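PDB 3DQQ: 3-oxo-tetronate kinase from Salmonella typhimurium, which probably phosphorylates 3-oxo-tetronate at the 4-position with ATP, as a member of the four-carbon acid sugar kinase family. Local coordinates for residues I5-D10 / Y81-S86; V99-M104 / Y194-L199; V113-L118 / S224-G229. All coordinates share one frame; numbering follows the deposited sequence.

Contact 1 of 3, residues I5-D10 / Y81-S86; sequences IGVIAD and YFKYCS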
loop_
_atom_site.group_PDB
_atom_site.type_symbol
_atom_site.label_atom_id
_atom_site.label_comp_id
_atom_site.label_asym_id
_atom_site.label_seq_id
_atom_site.Cartn_x
_atom_site.Cartn_y
_atom_site.Cartn_z
ATOM N N ILE A 5 29.128 -20.071 15.470
ATOM C CA ILE A 5 28.850 -19.070 14.459
ATOM C C ILE A 5 28.225 -17.890 15.180
ATOM O O ILE A 5 27.342 -18.072 16.020
ATOM C CB ILE A 5 27.887 -19.618 13.345
ATOM C CG1 ILE A 5 28.519 -20.879 12.735
ATOM C CG2 ILE A 5 27.622 -18.584 12.269
ATOM C CD1 ILE A 5 27.636 -21.732 11.831
ATOM N N GLY A 6 28.711 -16.690 14.862
ATOM C CA GLY A 6 28.145 -15.442 15.371
ATOM C C GLY A 6 27.669 -14.659 14.164
ATOM O O GLY A 6 28.485 -14.230 13.330
ATOM N N VAL A 7 26.359 -14.489 14.037
ATOM C CA VAL A 7 25.832 -13.813 12.888
ATOM C C VAL A 7 25.619 -12.353 13.229
ATOM O O VAL A 7 25.035 -12.066 14.249
ATOM C CB VAL A 7 24.505 -14.437 12.477
ATOM C CG1 VAL A 7 23.842 -13.629 11.286
ATOM C CG2 VAL A 7 24.738 -15.908 12.195
ATOM N N ILE A 8 26.099 -11.431 12.402
ATOM C CA ILE A 8 25.676 -10.033 12.528
ATOM C C ILE A 8 24.737 -9.781 11.358
ATOM O O ILE A 8 25.160 -9.859 10.239
ATOM C CB ILE A 8 26.879 -9.077 12.471
ATOM C CG1 ILE A 8 27.877 -9.425 13.557
ATOM C CG2 ILE A 8 26.472 -7.629 12.551
ATOM C CD1 ILE A 8 29.233 -8.784 13.320
ATOM N N ALA A 9 23.455 -9.530 11.637
ATOM C CA ALA A 9 22.379 -9.457 10.611
ATOM C C ALA A 9 21.870 -8.015 10.505
ATOM O O ALA A 9 21.698 -7.352 11.521
ATOM C CB ALA A 9 21.231 -10.404 10.952
ATOM N N ASP A 10 21.654 -7.532 9.279
ATOM C CA ASP A 10 21.325 -6.144 9.032
ATOM C C ASP A 10 19.869 -5.761 9.219
ATOM O O ASP A 10 19.484 -4.628 8.849
ATOM C CB ASP A 10 21.800 -5.708 7.630
ATOM C CG ASP A 10 20.947 -6.285 6.452
ATOM O OD1 ASP A 10 20.156 -7.254 6.631
ATOM O OD2 ASP A 10 21.113 -5.752 5.312
ATOM N N TYR A 81 29.638 -14.241 10.712
ATOM C CA TYR A 81 28.823 -14.327 9.520
ATOM C C TYR A 81 28.036 -13.077 9.383
ATOM O O TYR A 81 27.178 -12.793 10.208
ATOM C CB TYR A 81 27.837 -15.442 9.711
ATOM C CG TYR A 81 27.091 -15.823 8.479
ATOM C CD1 TYR A 81 27.262 -17.075 7.932
ATOM C CD2 TYR A 81 26.175 -14.968 7.885
ATOM C CE1 TYR A 81 26.570 -17.472 6.825
ATOM C CE2 TYR A 81 25.484 -15.346 6.759
ATOM C CZ TYR A 81 25.688 -16.610 6.233
ATOM O OH TYR A 81 25.027 -17.059 5.115
ATOM N N PHE A 82 28.299 -12.334 8.326
ATOM C CA PHE A 82 27.603 -11.099 8.078
ATOM C C PHE A 82 26.425 -11.436 7.210
ATOM O O PHE A 82 26.584 -11.878 6.094
ATOM C CB PHE A 82 28.551 -10.131 7.390
ATOM C CG PHE A 82 27.922 -8.855 6.966
ATOM C CD1 PHE A 82 26.878 -8.292 7.680
ATOM C CD2 PHE A 82 28.412 -8.178 5.863
ATOM C CE1 PHE A 82 26.295 -7.073 7.271
ATOM C CE2 PHE A 82 27.859 -6.959 5.461
ATOM C CZ PHE A 82 26.796 -6.400 6.180
ATOM N N LYS A 83 25.238 -11.242 7.748
ATOM C CA LYS A 83 23.997 -11.626 7.104
ATOM C C LYS A 83 23.326 -10.391 6.563
ATOM O O LYS A 83 23.057 -9.446 7.309
ATOM C CB LYS A 83 23.107 -12.301 8.125
ATOM C CG LYS A 83 21.621 -12.329 7.798
ATOM C CD LYS A 83 21.342 -13.140 6.550
ATOM C CE LYS A 83 19.832 -13.362 6.322
ATOM N NZ LYS A 83 19.255 -12.252 5.705
ATOM N N TYR A 84 23.113 -10.363 5.261
ATOM C CA TYR A 84 22.405 -9.280 4.639
ATOM C C TYR A 84 21.336 -9.932 3.801
ATOM O O TYR A 84 21.123 -11.149 3.813
ATOM C CB TYR A 84 23.320 -8.376 3.771
ATOM C CG TYR A 84 24.368 -9.123 2.987
ATOM C CD1 TYR A 84 24.043 -9.899 1.922
ATOM C CD2 TYR A 84 25.683 -9.053 3.341
ATOM C CE1 TYR A 84 25.015 -10.604 1.237
ATOM C CE2 TYR A 84 26.657 -9.755 2.655
ATOM C CZ TYR A 84 26.327 -10.531 1.613
ATOM O OH TYR A 84 27.323 -11.246 0.949
ATOM N N CYS A 85 20.656 -9.104 3.061
ATOM C CA CYS A 85 19.584 -9.573 2.266
ATOM C C CYS A 85 19.950 -10.377 1.006
ATOM O O CYS A 85 20.897 -10.122 0.268
ATOM C CB CYS A 85 18.807 -8.353 1.874
ATOM S SG CYS A 85 17.221 -8.770 1.300
ATOM N N SER A 86 19.140 -11.356 0.736
ATOM C CA SER A 86 19.340 -12.215 -0.400
ATOM C C SER A 86 19.288 -11.556 -1.771
ATOM O O SER A 86 19.782 -12.110 -2.760
ATOM C CB SER A 86 18.223 -13.201 -0.385
ATOM O OG SER A 86 18.780 -14.388 -0.825
HETATM O O HOH W 1 20.827 -6.055 2.749
#
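In segments I5-D10 and Y81-S86, strands 5-9 and 81-83 run parallel as neighbours in the sheet. V7 pairs with Y81, I8 with F82 and A9 with K83, and the strand axes come within 4.6 Å at an angle of 28°. Y81 N donates to G6 O, and I8 N donates to Y81 O at 2.8 Å. The bond from K83 N to I8 O is 2.9 Å long and nearly straight, 175° at the hydrogen. D10 N, one residue past its strand, closes the series on K83 O.

V7, A9, Y81 and K83 point to one face. CG1 of V7 lies 3.5 Å from CB of K83, and the two side chains run alongside each other. CB of A9 rests 3.7 Å from CG of K83. The lysine then bends at chi2 and chi4. Its NZ curls round to donate to Y84 O at 2.9 Å, from above the carbonyl plane. Helices 12-24 and 224-235 cover this face, where Y81 OH bonds to G223 O.

I8 and F82 point to the other face, under helix 96-106. The F82 ring meets I8 O with its edge, CD1 lying 3.5 Å away, and CD2 of Y84 sits over one of its faces.

Beyond the strands, the D10 carboxylate lies across CA and CB of Y84, its plane 74° from the ring. OD2 accepts from a water, which in turn accepts from C85 N at 3.1 Å. OD1 forms a salt bridge with R54. This is the parallel strand pairing of an alpha/beta domain, with helices on both faces and a buried aspartate just beyond the C-terminal end of its strand.

Contact 2 of 3, residues V99-M104 / Y194-L199; sequences VTDALM and YRYAVL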
loop_
_atom_site.group_PDB
_atom_site.type_symbol
_atom_site.label_atom_id
_atom_site.label_comp_id
_atom_site.label_asym_id
_atom_site.label_seq_id
_atom_site.Cartn_x
_atom_site.Cartn_y
_atom_site.Cartn_z
ATOM N N VAL A 99 30.484 -2.309 5.654
ATOM C CA VAL A 99 30.523 -3.207 6.831
ATOM C C VAL A 99 31.481 -4.394 6.610
ATOM O O VAL A 99 32.237 -4.748 7.506
ATOM C CB VAL A 99 29.104 -3.677 7.236
ATOM C CG1 VAL A 99 29.165 -4.719 8.318
ATOM C CG2 VAL A 99 28.256 -2.454 7.670
ATOM N N THR A 100 31.465 -4.982 5.420
ATOM C CA THR A 100 32.367 -6.083 5.114
ATOM C C THR A 100 33.815 -5.671 5.270
ATOM O O THR A 100 34.556 -6.310 6.001
ATOM C CB THR A 100 32.142 -6.654 3.698
ATOM O OG1 THR A 100 30.762 -7.042 3.558
ATOM C CG2 THR A 100 33.025 -7.878 3.444
ATOM N N ASP A 101 34.223 -4.584 4.633
ATOM C CA ASP A 101 35.594 -4.150 4.757
ATOM C C ASP A 101 35.964 -3.856 6.196
ATOM O O ASP A 101 37.129 -4.073 6.614
ATOM C CB ASP A 101 35.877 -2.915 3.926
ATOM C CG ASP A 101 35.792 -3.160 2.404
ATOM O OD1 ASP A 101 36.261 -4.218 1.894
ATOM O OD2 ASP A 101 35.228 -2.253 1.723
ATOM N N ALA A 102 35.020 -3.373 6.983
ATOM C CA ALA A 102 35.358 -3.036 8.356
ATOM C C ALA A 102 35.591 -4.332 9.123
ATOM O O ALA A 102 36.565 -4.443 9.864
ATOM C CB ALA A 102 34.303 -2.210 8.996
ATOM N N LEU A 103 34.721 -5.318 8.939
ATOM C CA LEU A 103 34.836 -6.577 9.680
ATOM C C LEU A 103 36.144 -7.237 9.278
ATOM O O LEU A 103 36.856 -7.771 10.129
ATOM C CB LEU A 103 33.633 -7.521 9.416
ATOM C CG LEU A 103 32.203 -7.079 9.853
ATOM C CD1 LEU A 103 31.077 -8.000 9.300
ATOM C CD2 LEU A 103 32.087 -6.987 11.359
ATOM N N MET A 104 36.487 -7.184 8.005
ATOM C CA MET A 104 37.712 -7.818 7.552
ATOM C C MET A 104 38.887 -7.200 8.262
ATOM O O MET A 104 39.781 -7.896 8.750
ATOM C CB MET A 104 37.870 -7.715 6.026
ATOM C CG MET A 104 36.789 -8.476 5.181
ATOM S SD MET A 104 37.019 -8.169 3.385
ATOM C CE MET A 104 38.523 -9.162 3.270
ATOM N N TYR A 194 42.181 -10.502 -5.387
ATOM C CA TYR A 194 40.790 -10.174 -5.034
ATOM C C TYR A 194 40.616 -10.136 -3.507
ATOM O O TYR A 194 41.183 -10.964 -2.835
ATOM C CB TYR A 194 39.867 -11.206 -5.624
ATOM C CG TYR A 194 39.825 -11.167 -7.097
ATOM C CD1 TYR A 194 38.903 -10.373 -7.738
ATOM C CD2 TYR A 194 40.694 -11.928 -7.871
ATOM C CE1 TYR A 194 38.837 -10.325 -9.090
ATOM C CE2 TYR A 194 40.638 -11.881 -9.233
ATOM C CZ TYR A 194 39.708 -11.067 -9.820
ATOM O OH TYR A 194 39.586 -10.970 -11.157
ATOM N N ARG A 195 39.892 -9.144 -2.979
ATOM C CA ARG A 195 39.432 -9.152 -1.578
ATOM C C ARG A 195 38.239 -10.048 -1.330
ATOM O O ARG A 195 38.000 -10.400 -0.184
ATOM C CB ARG A 195 38.803 -7.830 -1.174
ATOM C CG ARG A 195 39.627 -6.706 -0.851
ATOM C CD ARG A 195 39.856 -6.598 0.583
ATOM N NE ARG A 195 39.129 -5.628 1.384
ATOM C CZ ARG A 195 39.529 -5.457 2.655
ATOM N NH1 ARG A 195 40.582 -6.123 3.100
ATOM N NH2 ARG A 195 38.935 -4.653 3.514
ATOM N N TYR A 196 37.375 -10.209 -2.333
ATOM C CA TYR A 196 36.133 -10.927 -2.136
ATOM C C TYR A 196 35.853 -11.854 -3.302
ATOM O O TYR A 196 36.388 -11.670 -4.409
ATOM C CB TYR A 196 34.934 -9.989 -1.980
ATOM C CG TYR A 196 35.238 -8.568 -1.592
ATOM C CD1 TYR A 196 35.318 -8.187 -0.271
ATOM C CD2 TYR A 196 35.421 -7.582 -2.570
ATOM C CE1 TYR A 196 35.588 -6.865 0.074
ATOM C CE2 TYR A 196 35.711 -6.243 -2.221
ATOM C CZ TYR A 196 35.801 -5.892 -0.900
ATOM O OH TYR A 196 36.079 -4.574 -0.563
ATOM N N ALA A 197 34.991 -12.834 -3.053
ATOM C CA ALA A 197 34.618 -13.811 -4.074
ATOM C C ALA A 197 33.148 -14.053 -3.950
ATOM O O ALA A 197 32.693 -14.400 -2.872
ATOM C CB ALA A 197 35.384 -15.117 -3.872
ATOM N N VAL A 198 32.404 -13.849 -5.032
ATOM C CA VAL A 198 31.005 -14.219 -5.087
ATOM C C VAL A 198 30.939 -15.692 -5.407
ATOM O O VAL A 198 31.711 -16.215 -6.228
ATOM C CB VAL A 198 30.236 -13.440 -6.167
ATOM C CG1 VAL A 198 28.754 -13.934 -6.274
ATOM C CG2 VAL A 198 30.244 -11.964 -5.850
ATOM N N LEU A 199 30.016 -16.373 -4.751
ATOM C CA LEU A 199 29.855 -17.832 -4.890
ATOM C C LEU A 199 28.506 -18.181 -5.526
ATOM O O LEU A 199 27.453 -17.732 -5.059
ATOM C CB LEU A 199 29.931 -18.463 -3.502
ATOM C CG LEU A 199 31.285 -18.877 -2.938
ATOM C CD1 LEU A 199 32.323 -17.873 -3.321
ATOM C CD2 LEU A 199 31.152 -19.094 -1.403
#
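A helix-to-strand packing contact in the sugar-binding domain joins helix 96-106 to R195 and Y196 at strand 196-199. The backbones stay well apart, with axes 12.4 Å from each other at their closest approach, and side chains bridge the gap. D101 is the hub. Its OD1 receives a hydrogen bond from Y196 OH, at 2.5 Å, and lies in the plane of the phenol ring at its edge. The carboxylate and ring planes are 39° apart.

R195 reaches the same oxygen. NH2 donates to D101 OD1 at 3.2 Å in a salt bridge, and NE adds a weak bond. The oxygen lies near the guanidinium plane, but NH2 meets it from above the carboxylate plane. The arginine chain is bent at chi2 and chi3 but still reaches out to the helix. Its CB lies over the centre of the Y196 ring.

M104 covers a face of the guanidinium, with SD 3.8 Å from R195 CZ. The same sulfur lies 3.8 Å from CE1 of Y196, an oblique Met-aromatic contact. D101 OD2 is held separately by Q164 N, and Y196 OH also bonds to G165 N.

Two side chains, through three donor atoms, one of them weakly bound, thus converge on one oxygen of the buried D101. They probably stabilise its negative charge, while the methionine shields one face of the arginine.

Contact 3 of 3, residues V113-L118 / S224-G229; sequences VISPAL and SGLAMG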
loop_
_atom_site.group_PDB
_atom_site.type_symbol
_atom_site.label_atom_id
_atom_site.label_comp_id
_atom_site.label_asym_id
_atom_site.label_seq_id
_atom_site.Cartn_x
_atom_site.Cartn_y
_atom_site.Cartn_z
ATOM N N VAL A 113 34.054 -14.314 1.384
ATOM C CA VAL A 113 33.112 -14.706 0.371
ATOM C C VAL A 113 31.846 -13.944 0.512
ATOM O O VAL A 113 31.563 -13.396 1.580
ATOM C CB VAL A 113 32.807 -16.194 0.430
ATOM C CG1 VAL A 113 34.129 -17.015 0.337
ATOM C CG2 VAL A 113 31.957 -16.508 1.667
ATOM N N ILE A 114 31.110 -13.899 -0.596
ATOM C CA ILE A 114 29.808 -13.253 -0.686
ATOM C C ILE A 114 28.877 -14.289 -1.250
ATOM O O ILE A 114 29.084 -14.694 -2.383
ATOM C CB ILE A 114 29.850 -12.055 -1.664
ATOM C CG1 ILE A 114 30.680 -10.929 -1.071
ATOM C CG2 ILE A 114 28.448 -11.519 -1.987
ATOM C CD1 ILE A 114 31.088 -9.893 -2.060
ATOM N N SER A 115 27.869 -14.734 -0.483
ATOM C CA SER A 115 26.954 -15.790 -0.926
ATOM C C SER A 115 25.481 -15.501 -0.640
ATOM O O SER A 115 24.916 -15.999 0.326
ATOM C CB SER A 115 27.339 -17.089 -0.262
ATOM O OG SER A 115 26.696 -18.185 -0.896
ATOM N N PRO A 116 24.832 -14.714 -1.492
ATOM C CA PRO A 116 23.422 -14.341 -1.277
ATOM C C PRO A 116 22.372 -15.417 -1.554
ATOM O O PRO A 116 21.283 -15.354 -1.001
ATOM C CB PRO A 116 23.200 -13.212 -2.254
ATOM C CG PRO A 116 24.509 -12.895 -2.798
ATOM C CD PRO A 116 25.366 -14.085 -2.694
ATOM N N ALA A 117 22.682 -16.393 -2.383
ATOM C CA ALA A 117 21.644 -17.295 -2.854
ATOM C C ALA A 117 20.829 -17.911 -1.741
ATOM O O ALA A 117 21.352 -18.250 -0.706
ATOM C CB ALA A 117 22.247 -18.411 -3.687
ATOM N N LEU A 118 19.538 -18.060 -2.001
ATOM C CA LEU A 118 18.662 -18.961 -1.273
ATOM C C LEU A 118 17.655 -19.620 -2.282
ATOM O O LEU A 118 16.500 -19.171 -2.451
ATOM C CB LEU A 118 17.967 -18.136 -0.209
ATOM C CG LEU A 118 17.049 -18.886 0.739
ATOM C CD1 LEU A 118 17.795 -19.965 1.537
ATOM C CD2 LEU A 118 16.370 -17.792 1.606
ATOM N N SER A 224 20.768 -16.261 4.004
ATOM C CA SER A 224 20.529 -17.426 4.835
ATOM C C SER A 224 20.981 -18.740 4.234
ATOM O O SER A 224 21.135 -19.721 4.959
ATOM C CB SER A 224 19.039 -17.554 5.111
ATOM O OG SER A 224 18.573 -16.477 5.909
ATOM N N GLY A 225 21.177 -18.798 2.921
ATOM C CA GLY A 225 21.516 -20.077 2.275
ATOM C C GLY A 225 22.814 -20.729 2.722
ATOM O O GLY A 225 22.858 -21.924 3.034
ATOM N N LEU A 226 23.885 -19.954 2.744
ATOM C CA LEU A 226 25.183 -20.475 3.178
ATOM C C LEU A 226 25.120 -20.941 4.614
ATOM O O LEU A 226 25.759 -21.929 4.948
ATOM C CB LEU A 226 26.270 -19.421 3.005
ATOM C CG LEU A 226 27.683 -19.813 3.379
ATOM C CD1 LEU A 226 28.117 -21.188 2.797
ATOM C CD2 LEU A 226 28.651 -18.636 3.027
ATOM N N ALA A 227 24.363 -20.243 5.468
ATOM C CA ALA A 227 24.227 -20.657 6.879
ATOM C C ALA A 227 23.687 -22.071 6.964
ATOM O O ALA A 227 24.134 -22.905 7.743
ATOM C CB ALA A 227 23.328 -19.705 7.652
ATOM N N MET A 228 22.701 -22.349 6.144
ATOM C CA MET A 228 22.170 -23.703 6.081
ATOM C C MET A 228 23.290 -24.690 5.780
ATOM O O MET A 228 23.410 -25.725 6.403
ATOM C CB MET A 228 21.057 -23.783 5.031
ATOM C CG MET A 228 20.500 -25.183 4.874
ATOM S SD MET A 228 19.858 -25.450 3.193
ATOM C CE MET A 228 18.574 -24.159 3.017
ATOM N N GLY A 229 24.142 -24.337 4.834
ATOM C CA GLY A 229 25.240 -25.212 4.441
ATOM C C GLY A 229 26.249 -25.384 5.538
ATOM O O GLY A 229 26.774 -26.476 5.707
HETATM O O HOH W 2 23.061 -17.718 1.102
#
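L226 lays its CD2 methyl against CB of S115, 3.9 Å away. The same methyl approaches CG2 of V113 at 4.2 Å, where the two side chains cross at about a right angle. CG of L226 is anti to its backbone N (chi1 -179°), which carries the branch out from the helix to these two strand residues. V113 and S115 both point toward the helix, whereas I114 between them points away. The hydroxyl of S115 is turned to Q210, its hydrogen-bond partner.

Past the strand, the chain passes over the first turn of the helix. There G225 comes up against the backbone of A117. Its CA lies 3.5 Å from A117 O, a CA-H...O contact. L118 reaches over the same glycine with CD1, 3.8 Å from G225 CA. Its CD2 comes to 4.4 Å from CB of S224.

A water ties this part of the chain to the helix. It donates to S115 O at 2.6 Å and to A117 O at 2.5 Å, and accepts from L226 N at 2.9 Å. It thus links that amide, in the first turn of the helix, to the carbonyls of S115 and A117.

Helix 224-235 lies between helices 12-24 and 204-214 here. S224 packs on I18 and F21 of helix 12-24 and bonds to D17 through its OG. On the other flank L226 touches Q210 and L214 of helix 204-214. Strand 219-222 runs beside strand 112-115, and its V220 adds to the apolar patch around V113 and L226.

All three contacts lie in the sugar-binding N-terminal domain, away from the residues predicted to bind ATP. Contacts 1 and 2 have centres about 13 Å apart and meet at F82, whose CZ packs 3.6 Å from CG1 of V99. Contact 3 lies about 10 Å from contact 1, between centres. The two are joined at S86 OG and P116 O, a probable hydrogen bond of 2.7 Å. Contacts 2 and 3 are about 14 Å apart between centres, and share neighbouring strands: I114 N lies 2.8 Å from A197 O. Helix 96-106 of contact 2 and helix 224-235 of contact 3 cover opposite faces of strand 79-83.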